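Leucine rich repeat and phosphatase domain containing protein (Entamoeba histolytica, PDB 3EMU) is probably a phosphatase-like protein of the dual-specificity family that holds a sulfate in its phosphate-binding loop, though the loop lacks the usual catalytic signature. Local coordinates at residues A[92-95]-A[101-104]; A[107-112]-A[122-127]; A[36-41]-A[81-86]; A[77-82]-A[88-93]. One frame throughout, in Å; residues are numbered along the deposited sequence.

Overall arrangement
The four contacts lie in one phosphatase-like domain, whose central sheet carries helices 68-85 and 100-112 on one side. Interactions 3 and 4 are near-twins, their centres about 3 Å apart: both place helix 68-85 on the sheet, over neighbouring strands 36-42 and 89-94. Strand 89-94 then runs on into interaction 1, centred about 11 Å from interaction 4, where it meets helix 100-112 beside the bound sulfate. That helix continues into interaction 2, centred about 12 Å from interaction 1, and there meets helix 117-127. Although interactions 2 and 4 have centres about 14 Å apart, Phe108 CE1 packs 3.4 Å from Ile80 CG2 and joins the two helices.

Interaction 1: residues A[92-95]-A[101-104]; sequences IISG and APAI. With SO4 (sulfate ion), chain B.
Ser94 and Ala101 meet across the loop that links the end of strand 89-94 to the start of helix 100-112, and the serine hydroxyl is the pivot. Its OG accepts the backbone N-H of Ala101 (N to OG 3.1 Å, angle 156°) and donates to the sulfate (OG to O1 2.6 Å), so one small oxygen ties the helix start to the anion. With chi1 at 51°, OG stands between the backbone N and the carbonyl carbon of its own residue, in position to reach both partners. A weak bond from Gly97 N adds a third. Thr96, Val98, Asn99 and Lys100 complete the grip on the sulfate, and Gly95 N comes 2.9 Å from its O4. Ser94 and Lys100 stand where the phosphate-binding loop of this family usually has its cysteine and arginine, which is consistent with the sulfate, probably from the crystallisation liquor, marking the phosphate site.

Behind this polar shell, Ala101 lays its methyl against the strand backbone, CB 3.5 Å from Ser94 N; a side chain this small lets the helix come close. Ile92 fills in farther back, its CG2 lying 4.1 Å from Ala101 CB and 4.2 Å from Ile104 CG2. Around the contact, strands 17-21 and 36-42 flank strand 89-94 through backbone bonds, Ile17 and Leu40 touch Ile92, and helix 68-85 meets Ile92 and Ile104 through Ile80 and Ala76.

Interaction 2: residues A[107-112]-A[122-127]; sequences AFLMYY and NKVQGL
Leu109 reaches Val124 through two torsions: CG lies beside its own backbone N (chi1 -64°), and the branch then runs nearly straight (chi2 173°), so that CD1 is carried well out from the helix. Val124 answers with CG2, the methyl that lies anti to its carbonyl carbon. The two methyl carbons meet at 3.7 Å, Leu109 CD1 against Val124 CG2, a close van der Waals touch between branched aliphatic side chains that have no polar group to bury.

The backbones stay well apart here, with 9.1 Å between the CA atoms of Leu109 and Val124. The long leucine therefore does most of the bridging, while the short, beta-branched valine offers a compact surface close to its own helix.

Lys123 contributes only its aliphatic part at the margin. Its CD approaches Leu109 CD1 to 4.4 Å, while the extended chain takes NZ onward to a hydrogen bond with OE1 of Gln113. Lysine suits this border because its methylenes can lie beside a hydrophobic side chain as its amine seeks a polar partner.

The contact thus joins helix 100-112 to helix 117-127, the next helix in the chain. Ile14 of edge strand 11-14 touches both Leu109 and Lys123, Ile131 of a loop adjoins Val124, and on other faces helix 100-112 meets helix 68-85 through Phe108 and helix 135-151 through Met110.

Interaction 3: residues A[36-41]-A[81-86]; sequences ISSILL and IRSIQR
Ser38 and Ser83 face each other where helix 68-85, the connection of a beta-alpha-beta crossover from strand 55-59 to strand 89-94, passes over the intervening strand 36-42. This is the buried, more closely packed part. The CA atoms of the two serines are 7.0 Å apart, and Ser38 OG rests 4.1 Å from Ser83 CB. Both side chains are short, which allows helix and strand to approach closely. Ser83 does not spend its hydroxyl on Ser38: with OG anti to the backbone N (chi1 167°), it is hydrogen-bonded instead to the carbonyl oxygen of Glu88, just ahead of the returning strand. Phe79 and Val90 close in around Ser38.

The other side is partly exposed and only weakly bonded. Arg86 bends at chi3 (-87°), and its guanidinium comes back toward the strand. Arginine suits this border because it can turn toward two acids at once: Asp55 and Glu88 form long, weak ion pairs with it. Its one bond to the strand is weak too: NH2 reaches Ser38 OG at 3.3 Å, with a bent N-H...O angle of 130° and the oxygen at the guanidinium edge, near its plane.

Interaction 4: residues A[77-82]-A[88-93]; sequences IKFIIR and EGVLII
Phe79 and Ile80 on the helix meet Val90 and Ile92 on the strand, and every contact between the two segments is apolar. Val90 works as a fork. Its CG1 stands between its backbone N and carbonyl carbon (chi1 58°), which leaves CG2 anti to the nitrogen and gives each methyl its own partner. CG2 touches Phe79 CE2 at 3.8 Å, coming obliquely to the ring, and CG1 meets Ile80 CG2 at 4.2 Å. Two residues farther along the strand, Ile92 presents CD1 to CD1 of Ile80 at 3.9 Å, the two side chains crossing at about a right angle. Ile80 therefore spans two strand residues with its two branches, while the phenylalanine reaches toward Ser38. Beta-branched residues suit the extended backbone, and its alternation turns Val90 and Ile92 to the same side, toward the helix.

Polar bonding lies outside the interface. The helix satisfies its own backbone, as with Ile81 N to Ile77 O at 2.7 Å, and Glu88, ahead of the strand, takes Ser37 OG with its OE1 at 2.7 Å, tying it to the neighbouring strand.

The axes of helix segment 77-82 and strand segment 89-93 approach to 8.7 Å and run roughly antiparallel, at 147°. This is the packing expected of the last two elements of a beta-alpha-beta crossover, and in the dual-specificity phosphatase fold such a strand leads into the phosphate-binding loop.

Interaction 1: residues A[92-95]-A[101-104]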
loop_
_atom_site.group_PDB
_atom_site.type_symbol
_atom_site.label_atom_id
_atom_site.label_comp_id
_atom_site.label_asym_id
_atom_site.label_seq_id
_atom_site.Cartn_x
_atom_site.Cartn_y
_atom_site.Cartn_z
ATOM N N ILE A 92 -3.180 3.029 -4.031
ATOM C CA ILE A 92 -2.255 1.890 -4.085
ATOM C C ILE A 92 -3.039 0.639 -4.497
ATOM O O ILE A 92 -4.021 0.293 -3.858
ATOM C CB ILE A 92 -1.498 1.688 -2.735
ATOM C CG1 ILE A 92 -0.719 2.984 -2.392
ATOM C CG2 ILE A 92 -0.554 0.456 -2.787
ATOM C CD1 ILE A 92 -0.728 3.344 -0.918
ATOM N N ILE A 93 -2.636 -0.006 -5.590
ATOM C CA ILE A 93 -3.486 -1.066 -6.147
ATOM C C ILE A 93 -2.697 -2.309 -6.535
ATOM O O ILE A 93 -1.518 -2.222 -6.911
ATOM C CB ILE A 93 -4.342 -0.584 -7.357
ATOM C CG1 ILE A 93 -3.461 -0.352 -8.573
ATOM C CG2 ILE A 93 -5.126 0.644 -7.065
ATOM C CD1 ILE A 93 -4.286 -0.138 -9.895
ATOM N N SER A 94 -3.323 -3.465 -6.339
ATOM C CA SER A 94 -2.848 -4.728 -6.929
ATOM C C SER A 94 -4.032 -5.315 -7.740
ATOM O O SER A 94 -5.129 -4.750 -7.693
ATOM C CB SER A 94 -2.340 -5.703 -5.851
ATOM O OG SER A 94 -3.309 -5.848 -4.849
ATOM N N GLY A 95 -3.809 -6.406 -8.489
ATOM C CA GLY A 95 -4.848 -6.997 -9.376
ATOM C C GLY A 95 -6.193 -7.216 -8.687
ATOM O O GLY A 95 -7.218 -6.645 -9.103
ATOM N N ALA A 101 -1.266 -5.137 -2.571
ATOM C CA ALA A 101 -1.469 -3.730 -2.218
ATOM C C ALA A 101 -1.590 -3.521 -0.671
ATOM O O ALA A 101 -1.007 -2.558 -0.109
ATOM C CB ALA A 101 -2.641 -3.093 -2.958
ATOM N N PRO A 102 -2.347 -4.400 0.013
ATOM C CA PRO A 102 -2.424 -4.211 1.472
ATOM C C PRO A 102 -1.076 -4.423 2.203
ATOM O O PRO A 102 -0.816 -3.711 3.177
ATOM C CB PRO A 102 -3.458 -5.251 1.915
ATOM C CG PRO A 102 -4.336 -5.473 0.635
ATOM C CD PRO A 102 -3.365 -5.343 -0.496
ATOM N N ALA A 103 -0.256 -5.373 1.735
ATOM C CA ALA A 103 1.076 -5.601 2.291
ATOM C C ALA A 103 1.936 -4.320 2.207
ATOM O O ALA A 103 2.591 -3.949 3.187
ATOM C CB ALA A 103 1.781 -6.780 1.609
ATOM N N ILE A 104 1.906 -3.643 1.059
ATOM C CA ILE A 104 2.604 -2.374 0.905
ATOM C C ILE A 104 2.092 -1.310 1.873
ATOM O O ILE A 104 2.893 -0.540 2.429
ATOM C CB ILE A 104 2.567 -1.839 -0.581
ATOM C CG1 ILE A 104 3.448 -2.683 -1.481
ATOM C CG2 ILE A 104 3.020 -0.351 -0.700
ATOM C CD1 ILE A 104 4.924 -2.664 -1.098
HETATM S S SO4 B . -3.415 -9.291 -5.414
HETATM O O1 SO4 B . -3.971 -8.317 -4.458
HETATM O O2 SO4 B . -2.025 -9.599 -5.222
HETATM O O3 SO4 B . -4.156 -10.517 -5.175
HETATM O O4 SO4 B . -3.536 -8.774 -6.758
#

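Interaction 2: residues A[107-112]-A[122-127]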
loop_
_atom_site.group_PDB
_atom_site.type_symbol
_atom_site.label_atom_id
_atom_site.label_comp_id
_atom_site.label_asym_id
_atom_site.label_seq_id
_atom_site.Cartn_x
_atom_site.Cartn_y
_atom_site.Cartn_z
ATOM N N ALA A 107 3.552 -2.012 5.333
ATOM C CA ALA A 107 4.932 -1.570 5.397
ATOM C C ALA A 107 5.019 -0.048 5.612
ATOM O O ALA A 107 5.777 0.447 6.488
ATOM C CB ALA A 107 5.676 -1.974 4.151
ATOM N N PHE A 108 4.235 0.695 4.824
ATOM C CA PHE A 108 4.182 2.126 4.951
ATOM C C PHE A 108 3.808 2.638 6.358
ATOM O O PHE A 108 4.460 3.539 6.888
ATOM C CB PHE A 108 3.252 2.752 3.916
ATOM C CG PHE A 108 3.068 4.222 4.118
ATOM C CD1 PHE A 108 4.107 5.132 3.772
ATOM C CD2 PHE A 108 1.907 4.717 4.711
ATOM C CE1 PHE A 108 3.987 6.504 4.002
ATOM C CE2 PHE A 108 1.779 6.086 4.941
ATOM C CZ PHE A 108 2.829 6.980 4.590
ATOM N N LEU A 109 2.737 2.113 6.943
ATOM C CA LEU A 109 2.289 2.536 8.266
ATOM C C LEU A 109 3.244 2.066 9.380
ATOM O O LEU A 109 3.400 2.758 10.389
ATOM C CB LEU A 109 0.917 1.956 8.550
ATOM C CG LEU A 109 -0.307 2.348 7.703
ATOM C CD1 LEU A 109 -1.505 1.446 8.132
ATOM C CD2 LEU A 109 -0.681 3.817 7.852
ATOM N N MET A 110 3.830 0.878 9.228
ATOM C CA MET A 110 4.880 0.469 10.124
ATOM C C MET A 110 5.884 1.653 10.271
ATOM O O MET A 110 6.187 2.091 11.384
ATOM C CB MET A 110 5.567 -0.823 9.635
ATOM C CG MET A 110 4.675 -2.125 9.737
ATOM S SD MET A 110 5.277 -3.568 8.887
ATOM C CE MET A 110 6.821 -3.926 9.718
ATOM N N TYR A 111 6.324 2.214 9.144
ATOM C CA TYR A 111 7.355 3.238 9.118
ATOM C C TYR A 111 6.796 4.593 9.561
ATOM O O TYR A 111 7.369 5.283 10.421
ATOM C CB TYR A 111 7.867 3.348 7.680
ATOM C CG TYR A 111 8.887 4.417 7.413
ATOM C CD1 TYR A 111 10.226 4.250 7.795
ATOM C CD2 TYR A 111 8.529 5.597 6.761
ATOM C CE1 TYR A 111 11.167 5.231 7.555
ATOM C CE2 TYR A 111 9.480 6.614 6.498
ATOM C CZ TYR A 111 10.799 6.418 6.915
ATOM O OH TYR A 111 11.758 7.372 6.650
ATOM N N TYR A 112 5.659 4.958 8.962
ATOM C CA TYR A 112 5.084 6.276 9.092
ATOM C C TYR A 112 4.386 6.542 10.426
ATOM O O TYR A 112 4.202 7.708 10.806
ATOM C CB TYR A 112 4.059 6.470 7.999
ATOM C CG TYR A 112 3.665 7.888 7.736
ATOM C CD1 TYR A 112 4.502 8.719 6.997
ATOM C CD2 TYR A 112 2.437 8.385 8.169
ATOM C CE1 TYR A 112 4.155 9.992 6.715
ATOM C CE2 TYR A 112 2.072 9.688 7.903
ATOM C CZ TYR A 112 2.949 10.483 7.154
ATOM O OH TYR A 112 2.640 11.796 6.834
ATOM N N ASN A 122 -3.532 -5.071 11.913
ATOM C CA ASN A 122 -4.862 -4.959 12.492
ATOM C C ASN A 122 -5.603 -3.682 12.131
ATOM O O ASN A 122 -6.828 -3.701 11.890
ATOM C CB ASN A 122 -4.790 -5.032 14.005
ATOM C CG ASN A 122 -4.442 -6.395 14.494
ATOM O OD1 ASN A 122 -4.026 -6.546 15.633
ATOM N ND2 ASN A 122 -4.608 -7.407 13.654
ATOM N N LYS A 123 -4.868 -2.574 12.159
ATOM C CA LYS A 123 -5.381 -1.324 11.699
ATOM C C LYS A 123 -5.894 -1.384 10.238
ATOM O O LYS A 123 -6.984 -0.889 9.948
ATOM C CB LYS A 123 -4.307 -0.227 11.845
ATOM C CG LYS A 123 -4.709 1.102 11.167
ATOM C CD LYS A 123 -3.906 2.321 11.675
ATOM C CE LYS A 123 -4.524 3.656 11.150
ATOM N NZ LYS A 123 -4.103 4.884 11.970
ATOM N N VAL A 124 -5.104 -1.931 9.319
ATOM C CA VAL A 124 -5.563 -2.058 7.943
ATOM C C VAL A 124 -6.768 -3.017 7.865
ATOM O O VAL A 124 -7.816 -2.684 7.285
ATOM C CB VAL A 124 -4.444 -2.528 6.981
ATOM C CG1 VAL A 124 -5.030 -2.849 5.575
ATOM C CG2 VAL A 124 -3.339 -1.459 6.876
ATOM N N GLN A 125 -6.623 -4.184 8.490
ATOM C CA GLN A 125 -7.707 -5.136 8.530
ATOM C C GLN A 125 -9.022 -4.509 8.973
ATOM O O GLN A 125 -10.070 -4.760 8.359
ATOM C CB GLN A 125 -7.375 -6.324 9.414
ATOM C CG GLN A 125 -8.507 -7.360 9.420
ATOM C CD GLN A 125 -8.212 -8.521 10.344
ATOM O OE1 GLN A 125 -8.014 -8.331 11.556
ATOM N NE2 GLN A 125 -8.131 -9.730 9.779
ATOM N N GLY A 126 -8.992 -3.693 10.013
ATOM C CA GLY A 126 -10.236 -3.161 10.544
ATOM C C GLY A 126 -10.811 -2.111 9.621
ATOM O O GLY A 126 -11.976 -1.770 9.690
ATOM N N LEU A 127 -9.994 -1.554 8.753
ATOM C CA LEU A 127 -10.525 -0.652 7.750
ATOM C C LEU A 127 -10.948 -1.375 6.448
ATOM O O LEU A 127 -11.682 -0.819 5.662
ATOM C CB LEU A 127 -9.488 0.417 7.420
ATOM C CG LEU A 127 -9.324 1.514 8.475
ATOM C CD1 LEU A 127 -8.059 2.285 8.222
ATOM C CD2 LEU A 127 -10.507 2.434 8.447
#

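Interaction 3: residues A[36-41]-A[81-86]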
loop_
_atom_site.group_PDB
_atom_site.type_symbol
_atom_site.label_atom_id
_atom_site.label_comp_id
_atom_site.label_asym_id
_atom_site.label_seq_id
_atom_site.Cartn_x
_atom_site.Cartn_y
_atom_site.Cartn_z
ATOM N N ILE A 36 -6.692 12.495 -6.035
ATOM C CA ILE A 36 -5.634 11.545 -6.232
ATOM C C ILE A 36 -4.867 11.849 -7.510
ATOM O O ILE A 36 -5.440 12.014 -8.584
ATOM C CB ILE A 36 -6.221 10.113 -6.210
ATOM C CG1 ILE A 36 -6.677 9.761 -4.785
ATOM C CG2 ILE A 36 -5.231 9.114 -6.807
ATOM C CD1 ILE A 36 -7.679 8.568 -4.702
ATOM N N SER A 37 -3.546 11.922 -7.413
ATOM C CA SER A 37 -2.739 12.294 -8.563
ATOM C C SER A 37 -1.616 11.325 -8.711
ATOM O O SER A 37 -0.760 11.504 -9.574
ATOM C CB SER A 37 -2.151 13.714 -8.414
ATOM O OG SER A 37 -1.569 13.876 -7.123
ATOM N N SER A 38 -1.591 10.309 -7.858
ATOM C CA SER A 38 -0.557 9.298 -7.971
ATOM C C SER A 38 -1.166 7.935 -7.841
ATOM O O SER A 38 -2.089 7.735 -7.057
ATOM C CB SER A 38 0.490 9.415 -6.851
ATOM O OG SER A 38 1.379 10.461 -7.089
ATOM N N ILE A 39 -0.572 6.996 -8.562
ATOM C CA ILE A 39 -0.984 5.628 -8.488
ATOM C C ILE A 39 0.227 4.726 -8.346
ATOM O O ILE A 39 1.185 4.815 -9.102
ATOM C CB ILE A 39 -1.912 5.240 -9.693
ATOM C CG1 ILE A 39 -3.101 6.217 -9.702
ATOM C CG2 ILE A 39 -2.412 3.776 -9.572
ATOM C CD1 ILE A 39 -4.300 5.730 -10.505
ATOM N N LEU A 40 0.160 3.860 -7.336
ATOM C CA LEU A 40 1.217 2.899 -7.080
ATOM C C LEU A 40 0.678 1.538 -7.472
ATOM O O LEU A 40 -0.240 1.012 -6.858
ATOM C CB LEU A 40 1.622 2.915 -5.592
ATOM C CG LEU A 40 2.824 2.077 -5.169
ATOM C CD1 LEU A 40 4.005 2.392 -6.079
ATOM C CD2 LEU A 40 3.172 2.370 -3.705
ATOM N N LEU A 41 1.267 0.983 -8.504
ATOM C CA LEU A 41 0.849 -0.290 -9.030
ATOM C C LEU A 41 1.715 -1.348 -8.432
ATOM O O LEU A 41 2.905 -1.372 -8.677
ATOM C CB LEU A 41 0.992 -0.321 -10.560
ATOM C CG LEU A 41 0.221 0.791 -11.313
ATOM C CD1 LEU A 41 0.546 0.809 -12.821
ATOM C CD2 LEU A 41 -1.266 0.606 -11.152
ATOM N N ILE A 81 5.391 9.188 0.220
ATOM C CA ILE A 81 5.618 10.412 0.987
ATOM C C ILE A 81 5.689 11.601 0.029
ATOM O O ILE A 81 5.192 12.673 0.344
ATOM C CB ILE A 81 6.859 10.293 1.960
ATOM C CG1 ILE A 81 6.409 9.557 3.200
ATOM C CG2 ILE A 81 7.325 11.674 2.401
ATOM C CD1 ILE A 81 7.477 8.908 3.944
ATOM N N ARG A 82 6.267 11.412 -1.157
ATOM C CA ARG A 82 6.199 12.453 -2.197
ATOM C C ARG A 82 4.784 12.959 -2.439
ATOM O O ARG A 82 4.579 14.115 -2.789
ATOM C CB ARG A 82 6.772 11.966 -3.531
ATOM C CG ARG A 82 6.629 12.973 -4.669
ATOM C CD ARG A 82 7.298 12.478 -5.951
ATOM N NE ARG A 82 6.391 11.876 -6.935
ATOM C CZ ARG A 82 6.787 11.022 -7.887
ATOM N NH1 ARG A 82 8.053 10.648 -7.977
ATOM N NH2 ARG A 82 5.920 10.525 -8.753
ATOM N N SER A 83 3.782 12.105 -2.243
ATOM C CA SER A 83 2.420 12.505 -2.554
ATOM C C SER A 83 1.792 13.212 -1.356
ATOM O O SER A 83 0.990 14.145 -1.510
ATOM C CB SER A 83 1.575 11.280 -3.048
ATOM O OG SER A 83 0.174 11.544 -3.098
ATOM N N ILE A 84 2.102 12.719 -0.163
ATOM C CA ILE A 84 1.673 13.388 1.065
ATOM C C ILE A 84 2.229 14.849 1.093
ATOM O O ILE A 84 1.524 15.806 1.415
ATOM C CB ILE A 84 2.167 12.621 2.298
ATOM C CG1 ILE A 84 1.341 11.326 2.489
ATOM C CG2 ILE A 84 2.093 13.529 3.523
ATOM C CD1 ILE A 84 1.894 10.325 3.489
ATOM N N GLN A 85 3.487 14.984 0.698
ATOM C CA GLN A 85 4.147 16.258 0.572
ATOM C C GLN A 85 3.419 17.276 -0.340
ATOM O O GLN A 85 3.383 18.471 -0.026
ATOM C CB GLN A 85 5.546 16.006 0.039
ATOM C CG GLN A 85 6.317 17.251 -0.206
ATOM C CD GLN A 85 7.767 16.949 -0.602
ATOM O OE1 GLN A 85 8.573 17.862 -0.780
ATOM N NE2 GLN A 85 8.104 15.662 -0.729
ATOM N N ARG A 86 2.861 16.805 -1.462
ATOM C CA ARG A 86 2.100 17.647 -2.375
ATOM C C ARG A 86 0.729 17.896 -1.827
ATOM O O ARG A 86 -0.038 18.653 -2.408
ATOM C CB ARG A 86 1.942 16.964 -3.732
ATOM C CG ARG A 86 3.256 16.790 -4.483
ATOM C CD ARG A 86 3.037 16.382 -5.959
ATOM N NE ARG A 86 2.927 14.938 -6.093
ATOM C CZ ARG A 86 3.835 14.164 -6.664
ATOM N NH1 ARG A 86 4.921 14.694 -7.195
ATOM N NH2 ARG A 86 3.652 12.851 -6.701
#

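Interaction 4: residues A[77-82]-A[88-93]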
loop_
_atom_site.group_PDB
_atom_site.type_symbol
_atom_site.label_atom_id
_atom_site.label_comp_id
_atom_site.label_asym_id
_atom_site.label_seq_id
_atom_site.Cartn_x
_atom_site.Cartn_y
_atom_site.Cartn_z
ATOM N N ILE A 77 7.694 3.667 -0.192
ATOM C CA ILE A 77 7.494 4.667 0.882
ATOM C C ILE A 77 7.781 6.097 0.356
ATOM O O ILE A 77 7.026 7.058 0.593
ATOM C CB ILE A 77 8.360 4.295 2.100
ATOM C CG1 ILE A 77 7.705 3.074 2.769
ATOM C CG2 ILE A 77 8.512 5.485 3.046
ATOM C CD1 ILE A 77 8.427 2.561 3.995
ATOM N N LYS A 78 8.821 6.177 -0.459
ATOM C CA LYS A 78 9.249 7.415 -1.071
ATOM C C LYS A 78 8.184 8.057 -1.982
ATOM O O LYS A 78 7.869 9.278 -1.866
ATOM C CB LYS A 78 10.536 7.145 -1.863
ATOM C CG LYS A 78 11.140 8.445 -2.344
ATOM C CD LYS A 78 12.048 8.278 -3.559
ATOM C CE LYS A 78 12.859 9.588 -3.809
ATOM N NZ LYS A 78 13.813 9.426 -4.995
ATOM N N PHE A 79 7.636 7.238 -2.895
ATOM C CA PHE A 79 6.594 7.680 -3.834
ATOM C C PHE A 79 5.411 8.074 -3.006
ATOM O O PHE A 79 4.823 9.131 -3.202
ATOM C CB PHE A 79 6.281 6.495 -4.780
ATOM C CG PHE A 79 5.208 6.764 -5.821
ATOM C CD1 PHE A 79 5.519 7.431 -7.026
ATOM C CD2 PHE A 79 3.912 6.275 -5.639
ATOM C CE1 PHE A 79 4.536 7.635 -8.017
ATOM C CE2 PHE A 79 2.927 6.465 -6.628
ATOM C CZ PHE A 79 3.238 7.156 -7.812
ATOM N N ILE A 80 5.099 7.284 -1.977
ATOM C CA ILE A 80 3.979 7.681 -1.100
ATOM C C ILE A 80 4.211 9.013 -0.356
ATOM O O ILE A 80 3.337 9.869 -0.271
ATOM C CB ILE A 80 3.641 6.572 -0.094
ATOM C CG1 ILE A 80 3.146 5.323 -0.843
ATOM C CG2 ILE A 80 2.595 7.039 0.915
ATOM C CD1 ILE A 80 2.930 4.103 0.035
ATOM N N ILE A 81 5.391 9.188 0.220
ATOM C CA ILE A 81 5.618 10.412 0.987
ATOM C C ILE A 81 5.689 11.601 0.029
ATOM O O ILE A 81 5.192 12.673 0.344
ATOM C CB ILE A 81 6.859 10.293 1.960
ATOM C CG1 ILE A 81 6.409 9.557 3.200
ATOM C CG2 ILE A 81 7.325 11.674 2.401
ATOM C CD1 ILE A 81 7.477 8.908 3.944
ATOM N N ARG A 82 6.267 11.412 -1.157
ATOM C CA ARG A 82 6.199 12.453 -2.197
ATOM C C ARG A 82 4.784 12.959 -2.439
ATOM O O ARG A 82 4.579 14.115 -2.789
ATOM C CB ARG A 82 6.772 11.966 -3.531
ATOM C CG ARG A 82 6.629 12.973 -4.669
ATOM C CD ARG A 82 7.298 12.478 -5.951
ATOM N NE ARG A 82 6.391 11.876 -6.935
ATOM C CZ ARG A 82 6.787 11.022 -7.887
ATOM N NH1 ARG A 82 8.053 10.648 -7.977
ATOM N NH2 ARG A 82 5.920 10.525 -8.753
ATOM N N GLU A 88 -1.568 15.667 -1.895
ATOM C CA GLU A 88 -2.428 14.956 -2.850
ATOM C C GLU A 88 -2.557 13.451 -2.559
ATOM O O GLU A 88 -1.670 12.821 -1.954
ATOM C CB GLU A 88 -1.936 15.229 -4.275
ATOM C CG GLU A 88 -2.370 16.618 -4.745
ATOM C CD GLU A 88 -1.567 17.140 -5.926
ATOM O OE1 GLU A 88 -0.772 16.364 -6.516
ATOM O OE2 GLU A 88 -1.732 18.337 -6.260
ATOM N N GLY A 89 -3.669 12.873 -3.009
ATOM C CA GLY A 89 -3.913 11.439 -2.808
ATOM C C GLY A 89 -3.002 10.527 -3.613
ATOM O O GLY A 89 -2.614 10.804 -4.774
ATOM N N VAL A 90 -2.641 9.418 -2.989
ATOM C CA VAL A 90 -2.007 8.314 -3.741
ATOM C C VAL A 90 -2.914 7.080 -3.606
ATOM O O VAL A 90 -3.405 6.745 -2.499
ATOM C CB VAL A 90 -0.567 8.024 -3.264
ATOM C CG1 VAL A 90 -0.558 7.688 -1.768
ATOM C CG2 VAL A 90 0.087 6.920 -4.084
ATOM N N LEU A 91 -3.129 6.407 -4.734
ATOM C CA LEU A 91 -3.962 5.201 -4.755
ATOM C C LEU A 91 -3.084 3.997 -4.946
ATOM O O LEU A 91 -2.313 3.935 -5.906
ATOM C CB LEU A 91 -5.000 5.281 -5.877
ATOM C CG LEU A 91 -5.841 4.009 -6.142
ATOM C CD1 LEU A 91 -6.636 3.561 -4.892
ATOM C CD2 LEU A 91 -6.758 4.317 -7.312
ATOM N N ILE A 92 -3.180 3.029 -4.031
ATOM C CA ILE A 92 -2.255 1.890 -4.085
ATOM C C ILE A 92 -3.039 0.639 -4.497
ATOM O O ILE A 92 -4.021 0.293 -3.858
ATOM C CB ILE A 92 -1.498 1.688 -2.735
ATOM C CG1 ILE A 92 -0.719 2.984 -2.392
ATOM C CG2 ILE A 92 -0.554 0.456 -2.787
ATOM C CD1 ILE A 92 -0.728 3.344 -0.918
ATOM N N ILE A 93 -2.636 -0.006 -5.590
ATOM C CA ILE A 93 -3.486 -1.066 -6.147
ATOM C C ILE A 93 -2.697 -2.309 -6.535
ATOM O O ILE A 93 -1.518 -2.222 -6.911
ATOM C CB ILE A 93 -4.342 -0.584 -7.357
ATOM C CG1 ILE A 93 -3.461 -0.352 -8.573
ATOM C CG2 ILE A 93 -5.126 0.644 -7.065
ATOM C CD1 ILE A 93 -4.286 -0.138 -9.895
#